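Local coordinates for Serpin48 (Tenebrio molitor, PDB 3OZQ), which acts in insect innate immunity as a highly specific serpin that inhibits the protease SPE, at residues V124-S127 and D131-K134; S82-E87 and I360-M365; N16-S21 and K284-K289. All coordinates share one frame; numbering follows the deposited sequence.

Interaction 1 (V124-S127 and D131-K134); sequences VDFS and DAAK
The methyl group of Ala-132, on the first turns of helix 129-143, points at the bend made by Val-124, Asp-125 and Phe-126, and nearly all of the contact rests on this one carbon. Its nearest neighbour is a backbone atom: Ala-132 CB lies 3.5 Å from Asp-125 O, a van der Waals approach. Next comes Phe-126 CA, 4.1 Å from Ala-132 CB. The Phe-126 side chain leaves its backbone on the far side from the helix, so Asp-125 O and Phe-126 CA are nearer to the methyl than the ring, which meets it obliquely, through CD1 at 4.4 Å from Ala-132 CB.

The two methyls of Val-124 face different partners, Ala-132 and the Phe-126 ring. CG2, anti to the backbone N, is directed to the helix and comes within 4.3 Å of Ala-132 CB. CG1, at 64° from the backbone N, instead sits over one face of the Phe-126 ring, 3.2 Å above its plane and displaced toward the rim, a tight fit.

Asp-125 closes the bend on itself. Its OD1 accepts the amide N of Ser-127 at 2.7 Å, with an N-H...O angle of 150°, from 42° above the carboxylate plane. Ser-127 OG adds a weak bond to the same oxygen, which is therefore held by two groups of one residue. On the sheet side, Tyr-98 of strand 90-100 touches both Val-124 and Phe-126, while Leu-157 also packs against Ala-132.

The carboxylate forms an Asx turn, which here carries the chain from the edge strand of serpin beta-sheet A, 120-124, into the helix that corresponds to helix F of the serpin fold.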
loop_
_atom_site.group_PDB
_atom_site.type_symbol
_atom_site.label_atom_id
_atom_site.label_comp_id
_atom_site.label_asym_id
_atom_site.label_seq_id
_atom_site.Cartn_x
_atom_site.Cartn_y
_atom_site.Cartn_z
ATOM N N VAL A 124 -2.016 -1.864 -25.954
ATOM C CA VAL A 124 -3.377 -2.371 -25.910
ATOM C C VAL A 124 -4.265 -1.380 -26.629
ATOM O O VAL A 124 -4.026 -0.175 -26.572
ATOM C CB VAL A 124 -3.884 -2.583 -24.442
ATOM C CG1 VAL A 124 -3.951 -1.260 -23.691
ATOM C CG2 VAL A 124 -5.245 -3.267 -24.429
ATOM N N ASP A 125 -5.276 -1.893 -27.322
ATOM C CA ASP A 125 -6.239 -1.037 -27.997
ATOM C C ASP A 125 -7.347 -0.620 -27.046
ATOM O O ASP A 125 -8.198 -1.433 -26.688
ATOM C CB ASP A 125 -6.854 -1.757 -29.197
ATOM C CG ASP A 125 -7.687 -0.824 -30.067
ATOM O OD1 ASP A 125 -7.951 0.319 -29.633
ATOM O OD2 ASP A 125 -8.080 -1.232 -31.181
ATOM N N PHE A 126 -7.349 0.649 -26.651
ATOM C CA PHE A 126 -8.385 1.153 -25.749
ATOM C C PHE A 126 -9.692 1.484 -26.489
ATOM O O PHE A 126 -10.699 1.814 -25.860
ATOM C CB PHE A 126 -7.896 2.380 -24.967
ATOM C CG PHE A 126 -6.670 2.126 -24.103
ATOM C CD1 PHE A 126 -6.772 1.453 -22.896
ATOM C CD2 PHE A 126 -5.430 2.593 -24.493
ATOM C CE1 PHE A 126 -5.647 1.233 -22.102
ATOM C CE2 PHE A 126 -4.303 2.382 -23.702
ATOM C CZ PHE A 126 -4.410 1.711 -22.517
ATOM N N SER A 127 -9.670 1.401 -27.820
ATOM C CA SER A 127 -10.864 1.679 -28.626
ATOM C C SER A 127 -12.052 0.886 -28.113
ATOM O O SER A 127 -13.078 1.456 -27.733
ATOM C CB SER A 127 -10.638 1.327 -30.103
ATOM O OG SER A 127 -9.703 2.193 -30.708
ATOM N N ASP A 131 -13.228 -4.916 -24.057
ATOM C CA ASP A 131 -12.169 -5.869 -24.343
ATOM C C ASP A 131 -10.873 -5.427 -23.669
ATOM O O ASP A 131 -10.093 -6.254 -23.193
ATOM C CB ASP A 131 -11.950 -5.979 -25.853
ATOM C CG ASP A 131 -13.163 -6.543 -26.579
ATOM O OD1 ASP A 131 -14.291 -6.414 -26.050
ATOM O OD2 ASP A 131 -12.986 -7.117 -27.675
ATOM N N ALA A 132 -10.641 -4.119 -23.648
ATOM C CA ALA A 132 -9.408 -3.587 -23.075
ATOM C C ALA A 132 -9.424 -3.836 -21.575
ATOM O O ALA A 132 -8.535 -4.503 -21.042
ATOM C CB ALA A 132 -9.251 -2.107 -23.400
ATOM N N ALA A 133 -10.474 -3.349 -20.917
ATOM C CA ALA A 133 -10.740 -3.636 -19.510
ATOM C C ALA A 133 -10.590 -5.117 -19.161
ATOM O O ALA A 133 -9.861 -5.473 -18.234
ATOM C CB ALA A 133 -12.117 -3.145 -19.131
ATOM N N LYS A 134 -11.278 -5.984 -19.897
ATOM C CA LYS A 134 -11.186 -7.420 -19.636
ATOM C C LYS A 134 -9.747 -7.940 -19.747
ATOM O O LYS A 134 -9.291 -8.738 -18.938
ATOM C CB LYS A 134 -12.107 -8.208 -20.579
ATOM C CG LYS A 134 -12.161 -9.686 -20.236
ATOM C CD LYS A 134 -13.232 -10.432 -21.013
ATOM C CE LYS A 134 -13.472 -11.817 -20.408
ATOM N NZ LYS A 134 -14.178 -11.754 -19.090
#

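Interaction 2 (S82-E87 and I360-M365); sequences SKLTNE and IKVKGM
Val-362 N donates to Met-365 O at 2.7 Å, and Met-365 N returns a bond to Val-362 O, closing a type I' beta turn. This is the tight hairpin between strands 356-362 and 365-372 of the serpin beta-sheet B, with Lys-363 and Gly-364 at its tip, both at positive phi. The end of helix 70-83 packs on the hairpin through Leu-84, the first residue past its helical turns. Leu-84 CD2 reaches Val-362 CG1 at 4.0 Å, their side chains crossing obliquely, and Met-365 CE at 4.2 Å, where the two side chains are about perpendicular. The thioether gets there by bending at its last torsion (chi3 64°), which swings the methyl round to the leucine. Phe-39 of helix 38-50 touches both Leu-84 and Met-365, and Tyr-89 lies on Val-362 and Lys-363.

At the outer margin two extended lysines cross at about a right angle. Their ammonium groups stay 5.7 Å apart, Lys-83 NZ from Lys-363 NZ, a mild repulsion at most if both are charged. Lys-363 instead lays its end against the aliphatic root of the other lysine, NZ lying 3.9 Å from Lys-83 CB.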
loop_
_atom_site.group_PDB
_atom_site.type_symbol
_atom_site.label_atom_id
_atom_site.label_comp_id
_atom_site.label_asym_id
_atom_site.label_seq_id
_atom_site.Cartn_x
_atom_site.Cartn_y
_atom_site.Cartn_z
ATOM N N SER A 82 13.685 -6.230 -4.532
ATOM C CA SER A 82 14.280 -7.560 -4.460
ATOM C C SER A 82 14.153 -8.182 -3.061
ATOM O O SER A 82 14.111 -9.402 -2.914
ATOM C CB SER A 82 15.751 -7.503 -4.874
ATOM O OG SER A 82 16.519 -6.836 -3.887
ATOM N N LYS A 83 14.100 -7.346 -2.033
ATOM C CA LYS A 83 14.056 -7.851 -0.661
ATOM C C LYS A 83 12.646 -8.197 -0.174
ATOM O O LYS A 83 12.479 -9.019 0.727
ATOM C CB LYS A 83 14.726 -6.864 0.293
ATOM C CG LYS A 83 16.217 -6.716 0.042
ATOM C CD LYS A 83 16.829 -5.624 0.895
ATOM C CE LYS A 83 18.316 -5.486 0.594
ATOM N NZ LYS A 83 19.009 -4.572 1.545
ATOM N N LEU A 84 11.632 -7.577 -0.766
ATOM C CA LEU A 84 10.252 -7.855 -0.374
ATOM C C LEU A 84 9.830 -9.277 -0.773
ATOM O O LEU A 84 8.637 -9.613 -0.785
ATOM C CB LEU A 84 9.302 -6.810 -0.963
ATOM C CG LEU A 84 9.774 -5.363 -0.776
ATOM C CD1 LEU A 84 8.691 -4.390 -1.190
ATOM C CD2 LEU A 84 10.197 -5.098 0.642
ATOM N N THR A 85 10.821 -10.095 -1.127
ATOM C CA THR A 85 10.630 -11.534 -1.279
ATOM C C THR A 85 11.481 -12.251 -0.234
ATOM O O THR A 85 12.703 -12.101 -0.198
ATOM C CB THR A 85 10.979 -12.044 -2.697
ATOM O OG1 THR A 85 10.751 -13.460 -2.762
ATOM C CG2 THR A 85 12.439 -11.744 -3.052
ATOM N N ASN A 86 10.813 -13.013 0.622
ATOM C CA ASN A 86 11.434 -13.640 1.775
ATOM C C ASN A 86 11.023 -15.100 1.755
ATOM O O ASN A 86 10.187 -15.505 0.941
ATOM C CB ASN A 86 10.934 -12.960 3.062
ATOM C CG ASN A 86 11.807 -13.255 4.287
ATOM O OD1 ASN A 86 11.489 -14.122 5.111
ATOM N ND2 ASN A 86 12.894 -12.502 4.429
ATOM N N GLU A 87 11.621 -15.896 2.633
ATOM C CA GLU A 87 11.198 -17.269 2.800
ATOM C C GLU A 87 9.941 -17.252 3.654
ATOM O O GLU A 87 9.042 -18.069 3.470
ATOM C CB GLU A 87 12.284 -18.082 3.503
ATOM C CG GLU A 87 13.614 -18.114 2.779
ATOM C CD GLU A 87 14.657 -18.930 3.515
ATOM O OE1 GLU A 87 14.671 -18.904 4.770
ATOM O OE2 GLU A 87 15.459 -19.605 2.836
ATOM N N ILE A 360 1.791 -1.917 7.724
ATOM C CA ILE A 360 2.710 -3.033 7.629
ATOM C C ILE A 360 4.086 -2.487 7.244
ATOM O O ILE A 360 4.206 -1.717 6.281
ATOM C CB ILE A 360 2.236 -4.044 6.567
ATOM C CG1 ILE A 360 0.968 -4.771 7.040
ATOM C CG2 ILE A 360 3.311 -5.070 6.275
ATOM C CD1 ILE A 360 0.563 -5.869 6.122
ATOM N N LYS A 361 5.111 -2.873 8.001
ATOM C CA LYS A 361 6.494 -2.471 7.710
ATOM C C LYS A 361 7.333 -3.674 7.370
ATOM O O LYS A 361 7.151 -4.752 7.935
ATOM C CB LYS A 361 7.168 -1.799 8.903
ATOM C CG LYS A 361 6.857 -0.342 9.130
ATOM C CD LYS A 361 7.779 0.243 10.223
ATOM C CE LYS A 361 7.631 -0.514 11.545
ATOM N NZ LYS A 361 8.471 0.051 12.658
ATOM N N VAL A 362 8.271 -3.482 6.450
ATOM C CA VAL A 362 9.298 -4.474 6.211
ATOM C C VAL A 362 10.652 -3.777 6.228
ATOM O O VAL A 362 10.911 -2.884 5.419
ATOM C CB VAL A 362 9.093 -5.208 4.884
ATOM C CG1 VAL A 362 10.320 -6.049 4.558
ATOM C CG2 VAL A 362 7.838 -6.075 4.944
ATOM N N LYS A 363 11.497 -4.164 7.178
ATOM C CA LYS A 363 12.843 -3.614 7.261
ATOM C C LYS A 363 12.801 -2.094 7.349
ATOM O O LYS A 363 13.502 -1.390 6.604
ATOM C CB LYS A 363 13.669 -4.086 6.057
ATOM C CG LYS A 363 13.480 -5.578 5.802
ATOM C CD LYS A 363 14.468 -6.151 4.802
ATOM C CE LYS A 363 14.299 -7.669 4.702
ATOM N NZ LYS A 363 15.317 -8.316 3.819
ATOM N N GLY A 364 11.963 -1.596 8.255
ATOM C CA GLY A 364 11.831 -0.168 8.504
ATOM C C GLY A 364 11.012 0.565 7.448
ATOM O O GLY A 364 10.708 1.750 7.588
ATOM N N MET A 365 10.640 -0.130 6.385
ATOM C CA MET A 365 9.851 0.529 5.350
ATOM C C MET A 365 8.363 0.174 5.390
ATOM O O MET A 365 7.991 -1.001 5.375
ATOM C CB MET A 365 10.412 0.224 3.976
ATOM C CG MET A 365 9.832 1.114 2.894
ATOM S SD MET A 365 10.531 0.696 1.310
ATOM C CE MET A 365 9.946 -0.977 1.104
#

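Interaction 3 (N16-S21 and K284-K289)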
loop_
_atom_site.group_PDB
_atom_site.type_symbol
_atom_site.label_atom_id
_atom_site.label_comp_id
_atom_site.label_asym_id
_atom_site.label_seq_id
_atom_site.Cartn_x
_atom_site.Cartn_y
_atom_site.Cartn_z
ATOM N N ASN A 16 8.347 6.447 3.542
ATOM C CA ASN A 16 7.726 6.630 4.846
ATOM C C ASN A 16 7.128 8.012 5.012
ATOM O O ASN A 16 6.099 8.165 5.658
ATOM C CB ASN A 16 8.705 6.315 5.984
ATOM C CG ASN A 16 9.147 4.871 5.973
ATOM O OD1 ASN A 16 8.598 4.054 5.237
ATOM N ND2 ASN A 16 10.142 4.545 6.784
ATOM N N SER A 17 7.761 9.022 4.425
ATOM C CA SER A 17 7.200 10.364 4.491
ATOM C C SER A 17 6.094 10.545 3.443
ATOM O O SER A 17 5.168 11.340 3.630
ATOM C CB SER A 17 8.295 11.421 4.330
ATOM O OG SER A 17 9.161 11.108 3.251
ATOM N N PHE A 18 6.197 9.793 2.352
ATOM C CA PHE A 18 5.180 9.777 1.300
ATOM C C PHE A 18 3.885 9.183 1.844
ATOM O O PHE A 18 2.783 9.595 1.472
ATOM C CB PHE A 18 5.700 8.942 0.121
ATOM C CG PHE A 18 4.834 8.982 -1.112
ATOM C CD1 PHE A 18 4.482 10.185 -1.700
ATOM C CD2 PHE A 18 4.421 7.797 -1.719
ATOM C CE1 PHE A 18 3.703 10.209 -2.861
ATOM C CE2 PHE A 18 3.656 7.810 -2.877
ATOM C CZ PHE A 18 3.289 9.022 -3.454
ATOM N N THR A 19 4.037 8.226 2.754
ATOM C CA THR A 19 2.912 7.429 3.245
ATOM C C THR A 19 1.783 8.246 3.880
ATOM O O THR A 19 0.619 8.104 3.483
ATOM C CB THR A 19 3.393 6.306 4.162
ATOM O OG1 THR A 19 4.189 5.390 3.397
ATOM C CG2 THR A 19 2.206 5.559 4.776
ATOM N N PRO A 20 2.115 9.108 4.857
ATOM C CA PRO A 20 1.076 9.936 5.477
ATOM C C PRO A 20 0.460 10.925 4.507
ATOM O O PRO A 20 -0.722 11.223 4.649
ATOM C CB PRO A 20 1.826 10.687 6.586
ATOM C CG PRO A 20 3.276 10.568 6.240
ATOM C CD PRO A 20 3.412 9.252 5.542
ATOM N N SER A 21 1.242 11.428 3.551
ATOM C CA SER A 21 0.706 12.338 2.552
ATOM C C SER A 21 -0.332 11.603 1.717
ATOM O O SER A 21 -1.390 12.138 1.430
ATOM C CB SER A 21 1.819 12.893 1.651
ATOM O OG SER A 21 2.789 13.611 2.403
ATOM N N LYS A 284 -1.995 14.303 -8.143
ATOM C CA LYS A 284 -2.264 15.678 -8.547
ATOM C C LYS A 284 -2.186 16.631 -7.363
ATOM O O LYS A 284 -1.615 17.709 -7.477
ATOM C CB LYS A 284 -3.617 15.811 -9.262
ATOM C CG LYS A 284 -3.566 15.443 -10.753
ATOM C CD LYS A 284 -4.899 15.697 -11.462
ATOM C CE LYS A 284 -4.970 17.108 -12.030
ATOM N NZ LYS A 284 -4.358 17.218 -13.393
ATOM N N LYS A 285 -2.750 16.237 -6.224
ATOM C CA LYS A 285 -2.695 17.095 -5.044
ATOM C C LYS A 285 -1.268 17.215 -4.506
ATOM O O LYS A 285 -0.932 18.194 -3.850
ATOM C CB LYS A 285 -3.636 16.597 -3.943
ATOM C CG LYS A 285 -5.076 17.064 -4.083
ATOM C CD LYS A 285 -5.213 18.569 -3.831
ATOM C CE LYS A 285 -4.725 18.955 -2.436
ATOM N NZ LYS A 285 -4.884 20.417 -2.179
ATOM N N LEU A 286 -0.437 16.219 -4.802
ATOM C CA LEU A 286 0.923 16.146 -4.262
ATOM C C LEU A 286 1.989 16.814 -5.131
ATOM O O LEU A 286 3.132 16.970 -4.692
ATOM C CB LEU A 286 1.316 14.689 -4.025
ATOM C CG LEU A 286 0.429 13.944 -3.023
ATOM C CD1 LEU A 286 1.012 12.570 -2.745
ATOM C CD2 LEU A 286 0.300 14.752 -1.747
ATOM N N GLY A 287 1.629 17.176 -6.363
ATOM C CA GLY A 287 2.525 17.943 -7.212
ATOM C C GLY A 287 2.815 17.436 -8.612
ATOM O O GLY A 287 3.539 18.093 -9.361
ATOM N N VAL A 288 2.285 16.274 -8.977
ATOM C CA VAL A 288 2.441 15.779 -10.337
ATOM C C VAL A 288 1.328 16.350 -11.208
ATOM O O VAL A 288 0.159 15.982 -11.056
ATOM C CB VAL A 288 2.384 14.248 -10.415
ATOM C CG1 VAL A 288 2.536 13.791 -11.857
ATOM C CG2 VAL A 288 3.451 13.621 -9.540
ATOM N N LYS A 289 1.690 17.258 -12.115
ATOM C CA LYS A 289 0.699 17.905 -12.977
ATOM C C LYS A 289 0.981 17.631 -14.450
ATOM O O LYS A 289 0.117 17.122 -15.167
ATOM C CB LYS A 289 0.642 19.415 -12.722
ATOM C CG LYS A 289 0.422 19.817 -11.261
ATOM C CD LYS A 289 -0.549 18.875 -10.534
ATOM C CE LYS A 289 -1.463 19.621 -9.563
ATOM N NZ LYS A 289 -2.710 20.102 -10.246
#
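Leu-286, just before the Schellman glycine that follows helix 279-286, directs its side chain at helix 10-29, where Phe-18 and Ser-21 receive it. CB itself makes no close contact, standing 5.2 Å from Phe-18 CE1. CG draws a little nearer, and the touching is left to the two methyls beyond it. CD1 continues the extended path from CA (chi2 -173°) and ends 3.6 Å from Phe-18 CE1. It comes neither squarely over the ring face nor at its edge, but obliquely. The other branch, CD2, turns toward the next turn of the helix and meets the methylene of Ser-21, with Leu-286 CD2 4.2 Å from Ser-21 CB. The forked end thus straddles two positions about one turn apart on the same helical surface.

Phe-18 extends to meet it. Its CG is anti to the backbone N (chi1 -172°), and the ring projects far enough for CE1 to touch although the root of the side chain does not point at the leucine. The ring also touches Pro-38 and Ala-42 of helix 38-50. Between the two touching residues, the N of Pro-20 makes no bond to the preceding turn and helix 10-29 is kinked there.

After Leu-286 the chain turns sharply. Gly-287 has positive phi and closes a Schellman motif, sending Val-288 back onto Ile-60 and Val-63 of helix 54-63. Apolar packing is what joins the segments, with Lys-285 also lying against Glu-25 and Lys-28 of helix 10-29. In serpin terms the contact joins helix A, the long N-terminal helix, to the Schellman motif that follows the short helix I.

In the fold
From the N terminus, helix 10-29 supplies 16-21, the first half of interaction 3, and helix 70-83 leads into 82-87, the first half of interaction 2. Interaction 1 then closes a short local loop, joining 124-127 to 131-134, and falls within the spans of both long-range contacts. Residues 284-289 close interaction 3 over 262 intervening residues, and 360-365 complete interaction 2 after 272, so these two cross. They also touch: Gly-364 O lies 3.0 Å from Asn-16 ND2, a probable hydrogen bond that ties helix 10-29 to the sheet B hairpin. Interaction 1 stands apart at the sheet A side, its centre about 34 Å from that of interaction 2.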